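Local coordinates for protein fructose transport system repressor FruR (PDB 3O74) that probably binds specific DNA sites as a LacI-family repressor and activator of transcription, with fructose 1-phosphate as its preferred effector, at residues B[118-123]-B[147-152]; B[127-132]-B[159-164]. All coordinates share one frame; numbering follows the deposited sequence.

Contact 1: residues B[118-123]-B[147-152]; sequences SAPRSI and QGYTGE
Glu152 folds its side chain against Arg121, and these two residues have the largest surfaces buried by the contact. The CG methylene of Glu152 sits over the centre of one guanidinium face, 3.2 Å above the plane. The carboxylate then turns back to the group it covers: OE1 meets NH1 of Arg121 at 2.7 Å in a salt bridge whose hydrogen bond is weak, the N-H pointing well aside; the guanidinium and carboxylate planes stand 46° apart. Bends at chi2 and chi3 of Arg121 curl the guanidinium back to the glutamate, although its CB starts away from it.

Beside this pair the backbones join as parallel strands. Glu152 N donates to Arg121 O at 3.0 Å, and Ile123 N to Glu152 O at 2.8 Å, so that Glu152 grips the residues before and after Ser122. This is where strand 152-158, the outermost on its side of the sheet within the chain, first pairs with strand 122-128 in the periplasmic-binding-protein fold of LacI-type effector domains. Ser122 turns its OG to the other neighbour, bonding the backbone N of Asp182 just before strand 183-186.

Tyr149 reaches across ahead of the strand. With CG anti to the backbone N (chi1 -176°), the ring extends toward Pro120, and its OH donates to Pro120 O at 2.6 Å, approaching from above the carbonyl plane, 61° out of it. Gly151 N lies 3.2 Å above one ring face, toward the rim. CG2 of Ile123 touches CE2 of the ring at 3.8 Å, while Leu116 of helix 104-116 packs on both these side chains.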
ATOM      1  N   SER B 118     -22.214  22.088 -10.503  1.00 71.28           N
ATOM      2  CA  SER B 118     -22.284  22.140 -11.961  1.00 69.90           C
ATOM      3  C   SER B 118     -23.689  21.868 -12.494  1.00 68.61           C
ATOM      4  O   SER B 118     -23.895  21.792 -13.706  1.00 71.96           O
ATOM      5  CB  SER B 118     -21.297  21.146 -12.576  1.00 71.99           C
ATOM      6  OG  SER B 118     -21.630  19.815 -12.222  1.00 73.42           O
ATOM      7  N   ALA B 119     -24.650  21.721 -11.587  1.00 65.50           N
ATOM      8  CA  ALA B 119     -26.026  21.410 -11.967  1.00 62.60           C
ATOM      9  C   ALA B 119     -26.096  20.152 -12.828  1.00 59.02           C
ATOM     10  O   ALA B 119     -26.558  20.199 -13.967  1.00 55.36           O
ATOM     11  CB  ALA B 119     -26.661  22.594 -12.694  1.00 64.94           C
ATOM     12  N   PRO B 120     -25.628  19.016 -12.286  1.00 62.56           N
ATOM     13  CA  PRO B 120     -25.675  17.754 -13.030  1.00 58.99           C
ATOM     14  C   PRO B 120     -27.108  17.272 -13.226  1.00 56.29           C
ATOM     15  O   PRO B 120     -27.965  17.508 -12.374  1.00 56.77           O
ATOM     16  CB  PRO B 120     -24.905  16.787 -12.125  1.00 56.03           C
ATOM     17  CG  PRO B 120     -25.027  17.365 -10.763  1.00 56.12           C
ATOM     18  CD  PRO B 120     -25.031  18.849 -10.950  1.00 59.64           C
ATOM     19  N   ARG B 121     -27.360  16.613 -14.350  1.00 54.33           N
ATOM     20  CA  ARG B 121     -28.685  16.089 -14.656  1.00 57.67           C
ATOM     21  C   ARG B 121     -28.882  14.742 -13.968  1.00 46.51           C
ATOM     22  O   ARG B 121     -30.007  14.320 -13.700  1.00 46.57           O
ATOM     23  CB  ARG B 121     -28.855  15.955 -16.170  1.00 68.31           C
ATOM     24  CG  ARG B 121     -30.276  16.150 -16.669  1.00 79.95           C
ATOM     25  CD  ARG B 121     -31.081  14.866 -16.610  1.00 87.28           C
ATOM     26  NE  ARG B 121     -32.038  14.858 -15.508  1.00 91.31           N
ATOM     27  CZ  ARG B 121     -33.113  14.078 -15.470  1.00 96.21           C
ATOM     28  NH1 ARG B 121     -33.365  13.253 -16.478  1.00100.35           N
ATOM     29  NH2 ARG B 121     -33.940  14.126 -14.433  1.00 94.25           N
ATOM     30  N   SER B 122     -27.769  14.081 -13.673  1.00 42.30           N
ATOM     31  CA  SER B 122     -27.786  12.783 -13.018  1.00 41.09           C
ATOM     32  C   SER B 122     -26.566  12.650 -12.122  1.00 34.99           C
ATOM     33  O   SER B 122     -25.481  13.121 -12.459  1.00 37.03           O
ATOM     34  CB  SER B 122     -27.791  11.659 -14.055  1.00 44.62           C
ATOM     35  OG  SER B 122     -26.637  11.718 -14.877  1.00 44.36           O
ATOM     36  N   ILE B 123     -26.751  12.010 -10.976  1.00 38.43           N
ATOM     37  CA  ILE B 123     -25.652  11.788 -10.049  1.00 36.85           C
ATOM     38  C   ILE B 123     -25.758  10.392  -9.455  1.00 39.11           C
ATOM     39  O   ILE B 123     -26.857   9.898  -9.203  1.00 38.47           O
ATOM     40  CB  ILE B 123     -25.636  12.840  -8.917  1.00 36.86           C
ATOM     41  CG1 ILE B 123     -24.387  12.679  -8.053  1.00 37.68           C
ATOM     42  CG2 ILE B 123     -26.902  12.751  -8.072  1.00 40.88           C
ATOM     43  CD1 ILE B 123     -24.136  13.842  -7.115  1.00 38.29           C
ATOM     44  N   GLN B 147     -30.827  16.681  -0.832  1.00 55.59           N
ATOM     45  CA  GLN B 147     -32.076  17.350  -0.482  1.00 64.18           C
ATOM     46  C   GLN B 147     -32.334  18.508  -1.439  1.00 62.67           C
ATOM     47  O   GLN B 147     -31.477  19.373  -1.629  1.00 63.65           O
ATOM     48  CB  GLN B 147     -32.040  17.850   0.963  1.00 71.85           C
ATOM     49  CG  GLN B 147     -32.546  16.842   1.986  1.00 78.51           C
ATOM     50  CD  GLN B 147     -34.061  16.740   2.004  1.00 85.95           C
ATOM     51  OE1 GLN B 147     -34.764  17.751   1.983  1.00 88.58           O
ATOM     52  NE2 GLN B 147     -34.569  15.513   2.053  1.00 87.00           N
ATOM     53  N   GLY B 148     -33.516  18.514  -2.048  1.00 59.76           N
ATOM     54  CA  GLY B 148     -33.873  19.543  -3.008  1.00 61.43           C
ATOM     55  C   GLY B 148     -33.357  19.302  -4.417  1.00 60.05           C
ATOM     56  O   GLY B 148     -33.501  20.164  -5.288  1.00 59.38           O
ATOM     57  N   TYR B 149     -32.746  18.140  -4.643  1.00 51.19           N
ATOM     58  CA  TYR B 149     -32.259  17.772  -5.973  1.00 45.39           C
ATOM     59  C   TYR B 149     -33.363  17.107  -6.794  1.00 46.67           C
ATOM     60  O   TYR B 149     -34.070  16.225  -6.304  1.00 47.07           O
ATOM     61  CB  TYR B 149     -31.039  16.847  -5.868  1.00 44.66           C
ATOM     62  CG  TYR B 149     -30.405  16.491  -7.198  1.00 45.73           C
ATOM     63  CD1 TYR B 149     -29.643  17.417  -7.898  1.00 47.74           C
ATOM     64  CD2 TYR B 149     -30.553  15.221  -7.745  1.00 47.78           C
ATOM     65  CE1 TYR B 149     -29.054  17.093  -9.113  1.00 51.17           C
ATOM     66  CE2 TYR B 149     -29.966  14.887  -8.956  1.00 43.91           C
ATOM     67  CZ  TYR B 149     -29.220  15.827  -9.635  1.00 49.00           C
ATOM     68  OH  TYR B 149     -28.638  15.497 -10.840  1.00 49.14           O
ATOM     69  N   THR B 150     -33.493  17.524  -8.048  1.00 54.55           N
ATOM     70  CA  THR B 150     -34.589  17.064  -8.896  1.00 62.50           C
ATOM     71  C   THR B 150     -34.139  16.153 -10.043  1.00 64.56           C
ATOM     72  O   THR B 150     -34.968  15.680 -10.826  1.00 64.76           O
ATOM     73  CB  THR B 150     -35.369  18.256  -9.477  1.00 65.12           C
ATOM     74  OG1 THR B 150     -34.499  19.038 -10.305  1.00 65.57           O
ATOM     75  CG2 THR B 150     -35.918  19.129  -8.354  1.00 62.76           C
ATOM     76  N   GLY B 151     -32.833  15.913 -10.140  1.00 58.73           N
ATOM     77  CA  GLY B 151     -32.281  15.092 -11.207  1.00 55.03           C
ATOM     78  C   GLY B 151     -32.383  13.596 -10.964  1.00 51.79           C
ATOM     79  O   GLY B 151     -33.067  13.151 -10.041  1.00 48.43           O
ATOM     80  N   GLU B 152     -31.712  12.817 -11.810  1.00 48.34           N
ATOM     81  CA  GLU B 152     -31.656  11.368 -11.648  1.00 47.17           C
ATOM     82  C   GLU B 152     -30.618  11.008 -10.593  1.00 40.65           C
ATOM     83  O   GLU B 152     -29.487  11.482 -10.645  1.00 39.03           O
ATOM     84  CB  GLU B 152     -31.273  10.692 -12.966  1.00 56.04           C
ATOM     85  CG  GLU B 152     -31.965  11.235 -14.207  1.00 67.27           C
ATOM     86  CD  GLU B 152     -33.363  10.678 -14.399  1.00 79.50           C
ATOM     87  OE1 GLU B 152     -33.908  10.818 -15.515  1.00 86.20           O
ATOM     88  OE2 GLU B 152     -33.915  10.096 -13.443  1.00 81.69           O
TER

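Contact 2: residues B[127-132]-B[159-164]; sequences GARPEL and EAFSRE
Phe161 lays one face of its ring over the methyl group of Ala128, whose CB lies 4.2 Å from the ring centroid and 19° off the normal, a CH-pi contact displaced toward the CD1 side. The far end of the ring reaches the alanine's backbone: CZ comes within 3.4 Å of Ala128 O, a carbonyl that accepts a hydrogen bond from Ser135 OG. Chi1 of -68° sets CG of Phe161 beside its own backbone N, which swings the ring back across the end of the neighbouring strand although the CB leaves in another direction. Leu132 meets the ring at its edge, CD1 to CE2 4.1 Å. The aliphatic start of Arg129 crosses it at an angle, with CG 3.8 Å from the same CE2.

The two segments continue from the C-terminal ends of adjacent parallel strands, 122-128 and 152-158, where the chain turns off into helices 133-144 and 163-177; in the periplasmic-binding-protein fold such strand ends face the effector cleft. A glycerol about 4 Å from the Phe161 side chain is consistent with a pocket here, and Arg90, Thr187, Ser188 and helix 189-201 also pack on the ring.

Arg129 also runs along the backbone of the other segment. Its CD is 3.1 Å from Glu159 O, which lies near the guanidinium plane, at the edge. The Arg129 chain, kinked twice beyond CB, carries NH1 round to Glu131 OE2 in a 3.0 Å salt bridge within the type I turn from Arg129 to Leu132. The same Ala128 CB that meets the ring face also lies 3.2 Å from Ala160 O. Glu159 directs its carboxylate elsewhere, to Arg168 on helix 163-177.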
ATOM      1  N   GLY B 127     -20.507   2.416  -4.104  1.00 23.78           N
ATOM      2  CA  GLY B 127     -19.957   2.004  -2.830  1.00 26.41           C
ATOM      3  C   GLY B 127     -19.941   0.495  -2.723  1.00 24.95           C
ATOM      4  O   GLY B 127     -20.170  -0.199  -3.705  1.00 24.59           O
ATOM      5  N   ALA B 128     -19.675  -0.013  -1.526  1.00 20.96           N
ATOM      6  CA  ALA B 128     -19.560  -1.449  -1.307  1.00 22.68           C
ATOM      7  C   ALA B 128     -19.752  -1.754   0.167  1.00 22.75           C
ATOM      8  O   ALA B 128     -19.609  -0.870   1.011  1.00 28.08           O
ATOM      9  CB  ALA B 128     -18.203  -1.959  -1.785  1.00 23.40           C
ATOM     10  N   ARG B 129     -20.080  -3.005   0.473  1.00 24.01           N
ATOM     11  CA  ARG B 129     -20.304  -3.422   1.853  1.00 28.10           C
ATOM     12  C   ARG B 129     -21.294  -2.499   2.546  1.00 21.86           C
ATOM     13  O   ARG B 129     -20.962  -1.889   3.558  1.00 25.39           O
ATOM     14  CB  ARG B 129     -18.984  -3.424   2.623  1.00 26.01           C
ATOM     15  CG  ARG B 129     -17.934  -4.343   2.035  1.00 34.38           C
ATOM     16  CD  ARG B 129     -18.494  -5.742   1.880  1.00 45.03           C
ATOM     17  NE  ARG B 129     -17.548  -6.759   2.323  1.00 48.91           N
ATOM     18  CZ  ARG B 129     -17.268  -7.006   3.598  1.00 51.14           C
ATOM     19  NH1 ARG B 129     -17.855  -6.301   4.556  1.00 52.66           N
ATOM     20  NH2 ARG B 129     -16.397  -7.951   3.917  1.00 51.28           N
ATOM     21  N   PRO B 130     -22.521  -2.398   2.004  1.00 25.61           N
ATOM     22  CA  PRO B 130     -23.533  -1.463   2.508  1.00 26.60           C
ATOM     23  C   PRO B 130     -23.889  -1.686   3.980  1.00 28.97           C
ATOM     24  O   PRO B 130     -24.372  -0.763   4.641  1.00 29.08           O
ATOM     25  CB  PRO B 130     -24.750  -1.744   1.612  1.00 29.17           C
ATOM     26  CG  PRO B 130     -24.526  -3.117   1.079  1.00 29.15           C
ATOM     27  CD  PRO B 130     -23.045  -3.246   0.920  1.00 25.38           C
ATOM     28  N   GLU B 131     -23.654  -2.891   4.485  1.00 30.27           N
ATOM     29  CA  GLU B 131     -24.003  -3.212   5.868  1.00 36.94           C
ATOM     30  C   GLU B 131     -23.113  -2.488   6.881  1.00 35.75           C
ATOM     31  O   GLU B 131     -23.542  -2.203   7.999  1.00 30.29           O
ATOM     32  CB  GLU B 131     -23.966  -4.728   6.105  1.00 44.04           C
ATOM     33  CG  GLU B 131     -22.564  -5.338   6.181  1.00 49.10           C
ATOM     34  CD  GLU B 131     -21.963  -5.630   4.817  1.00 52.02           C
ATOM     35  OE1 GLU B 131     -22.564  -5.234   3.793  1.00 50.97           O
ATOM     36  OE2 GLU B 131     -20.887  -6.258   4.769  1.00 52.81           O
ATOM     37  N   LEU B 132     -21.878  -2.185   6.484  1.00 31.03           N
ATOM     38  CA  LEU B 132     -20.923  -1.531   7.378  1.00 27.56           C
ATOM     39  C   LEU B 132     -21.360  -0.124   7.773  1.00 28.65           C
ATOM     40  O   LEU B 132     -21.984   0.585   6.986  1.00 27.20           O
ATOM     41  CB  LEU B 132     -19.532  -1.470   6.738  1.00 29.47           C
ATOM     42  CG  LEU B 132     -18.836  -2.786   6.405  1.00 34.28           C
ATOM     43  CD1 LEU B 132     -17.454  -2.512   5.830  1.00 29.31           C
ATOM     44  CD2 LEU B 132     -18.742  -3.664   7.642  1.00 39.20           C
ATOM     45  N   GLU B 159     -20.234  -5.729  -3.389  1.00 27.40           N
ATOM     46  CA  GLU B 159     -19.944  -6.756  -2.396  1.00 35.00           C
ATOM     47  C   GLU B 159     -18.561  -6.621  -1.760  1.00 36.25           C
ATOM     48  O   GLU B 159     -18.273  -7.277  -0.758  1.00 38.56           O
ATOM     49  CB  GLU B 159     -20.089  -8.146  -3.028  1.00 43.32           C
ATOM     50  CG  GLU B 159     -19.029  -8.477  -4.072  1.00 55.66           C
ATOM     51  CD  GLU B 159     -19.152  -7.648  -5.341  1.00 66.01           C
ATOM     52  OE1 GLU B 159     -20.266  -7.175  -5.655  1.00 63.85           O
ATOM     53  OE2 GLU B 159     -18.125  -7.477  -6.031  1.00 73.87           O
ATOM     54  N   ALA B 160     -17.705  -5.782  -2.338  1.00 29.34           N
ATOM     55  CA  ALA B 160     -16.345  -5.635  -1.834  1.00 27.72           C
ATOM     56  C   ALA B 160     -15.708  -4.304  -2.228  1.00 24.68           C
ATOM     57  O   ALA B 160     -16.032  -3.731  -3.269  1.00 21.48           O
ATOM     58  CB  ALA B 160     -15.479  -6.796  -2.317  1.00 30.86           C
ATOM     59  N   PHE B 161     -14.806  -3.816  -1.384  1.00 21.49           N
ATOM     60  CA  PHE B 161     -13.990  -2.663  -1.736  1.00 19.50           C
ATOM     61  C   PHE B 161     -12.836  -3.136  -2.612  1.00 25.26           C
ATOM     62  O   PHE B 161     -11.715  -3.320  -2.137  1.00 23.24           O
ATOM     63  CB  PHE B 161     -13.458  -1.965  -0.488  1.00 16.56           C
ATOM     64  CG  PHE B 161     -14.525  -1.281   0.331  1.00 22.85           C
ATOM     65  CD1 PHE B 161     -15.123  -0.114  -0.122  1.00 21.31           C
ATOM     66  CD2 PHE B 161     -14.916  -1.797   1.556  1.00 18.46           C
ATOM     67  CE1 PHE B 161     -16.099   0.522   0.631  1.00 19.10           C
ATOM     68  CE2 PHE B 161     -15.888  -1.168   2.315  1.00 20.55           C
ATOM     69  CZ  PHE B 161     -16.481  -0.005   1.852  1.00 23.94           C
ATOM     70  N   SER B 162     -13.120  -3.345  -3.892  1.00 24.63           N
ATOM     71  CA  SER B 162     -12.116  -3.838  -4.824  1.00 28.43           C
ATOM     72  C   SER B 162     -12.228  -3.138  -6.164  1.00 25.28           C
ATOM     73  O   SER B 162     -13.272  -2.587  -6.511  1.00 19.53           O
ATOM     74  CB  SER B 162     -12.264  -5.345  -5.036  1.00 28.38           C
ATOM     75  OG  SER B 162     -13.375  -5.642  -5.865  1.00 28.25           O
ATOM     76  N   ARG B 163     -11.137  -3.174  -6.914  1.00 22.81           N
ATOM     77  CA  ARG B 163     -11.083  -2.590  -8.241  1.00 26.52           C
ATOM     78  C   ARG B 163     -12.127  -3.221  -9.155  1.00 29.51           C
ATOM     79  O   ARG B 163     -12.878  -2.515  -9.826  1.00 28.79           O
ATOM     80  CB  ARG B 163      -9.684  -2.788  -8.816  1.00 31.74           C
ATOM     81  CG  ARG B 163      -9.444  -2.162 -10.166  1.00 32.24           C
ATOM     82  CD  ARG B 163      -7.953  -2.153 -10.452  1.00 33.68           C
ATOM     83  NE  ARG B 163      -7.659  -1.881 -11.851  1.00 40.59           N
ATOM     84  CZ  ARG B 163      -6.431  -1.776 -12.342  1.00 47.45           C
ATOM     85  NH1 ARG B 163      -5.386  -1.915 -11.539  1.00 47.43           N
ATOM     86  NH2 ARG B 163      -6.250  -1.527 -13.631  1.00 45.11           N
ATOM     87  N   GLU B 164     -12.177  -4.549  -9.176  1.00 27.63           N
ATOM     88  CA  GLU B 164     -13.114  -5.254 -10.048  1.00 28.91           C
ATOM     89  C   GLU B 164     -14.574  -4.973  -9.693  1.00 26.37           C
ATOM     90  O   GLU B 164     -15.438  -4.945 -10.570  1.00 27.10           O
ATOM     91  CB  GLU B 164     -12.842  -6.764 -10.053  1.00 28.99           C
ATOM     92  CG  GLU B 164     -13.811  -7.555 -10.929  1.00 33.49           C
ATOM     93  CD  GLU B 164     -13.410  -9.008 -11.098  1.00 41.00           C
ATOM     94  OE1 GLU B 164     -14.275  -9.891 -10.909  1.00 42.19           O
ATOM     95  OE2 GLU B 164     -12.232  -9.270 -11.424  1.00 42.53           O
TER

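How the contacts relate
From the N terminus, the chain leaves helix 104-116, enters strand 122-128 through 118-123 and exits it at 127-132. It then runs through helix 133-144 to 147-152, where contact 1 closes a loop of 23 intervening residues, and on along strand 152-158 to 159-164, where contact 2 closes one of 26. The two loops cross, since their segments alternate along the chain. Strand 122-128 serves both, and their centres lie 24 Å apart. Together they fasten the two ends of one beta-alpha-beta unit: contact 1 where the paired parallel strands begin, contact 2 where they end and lead into helices 133-144 and 163-177.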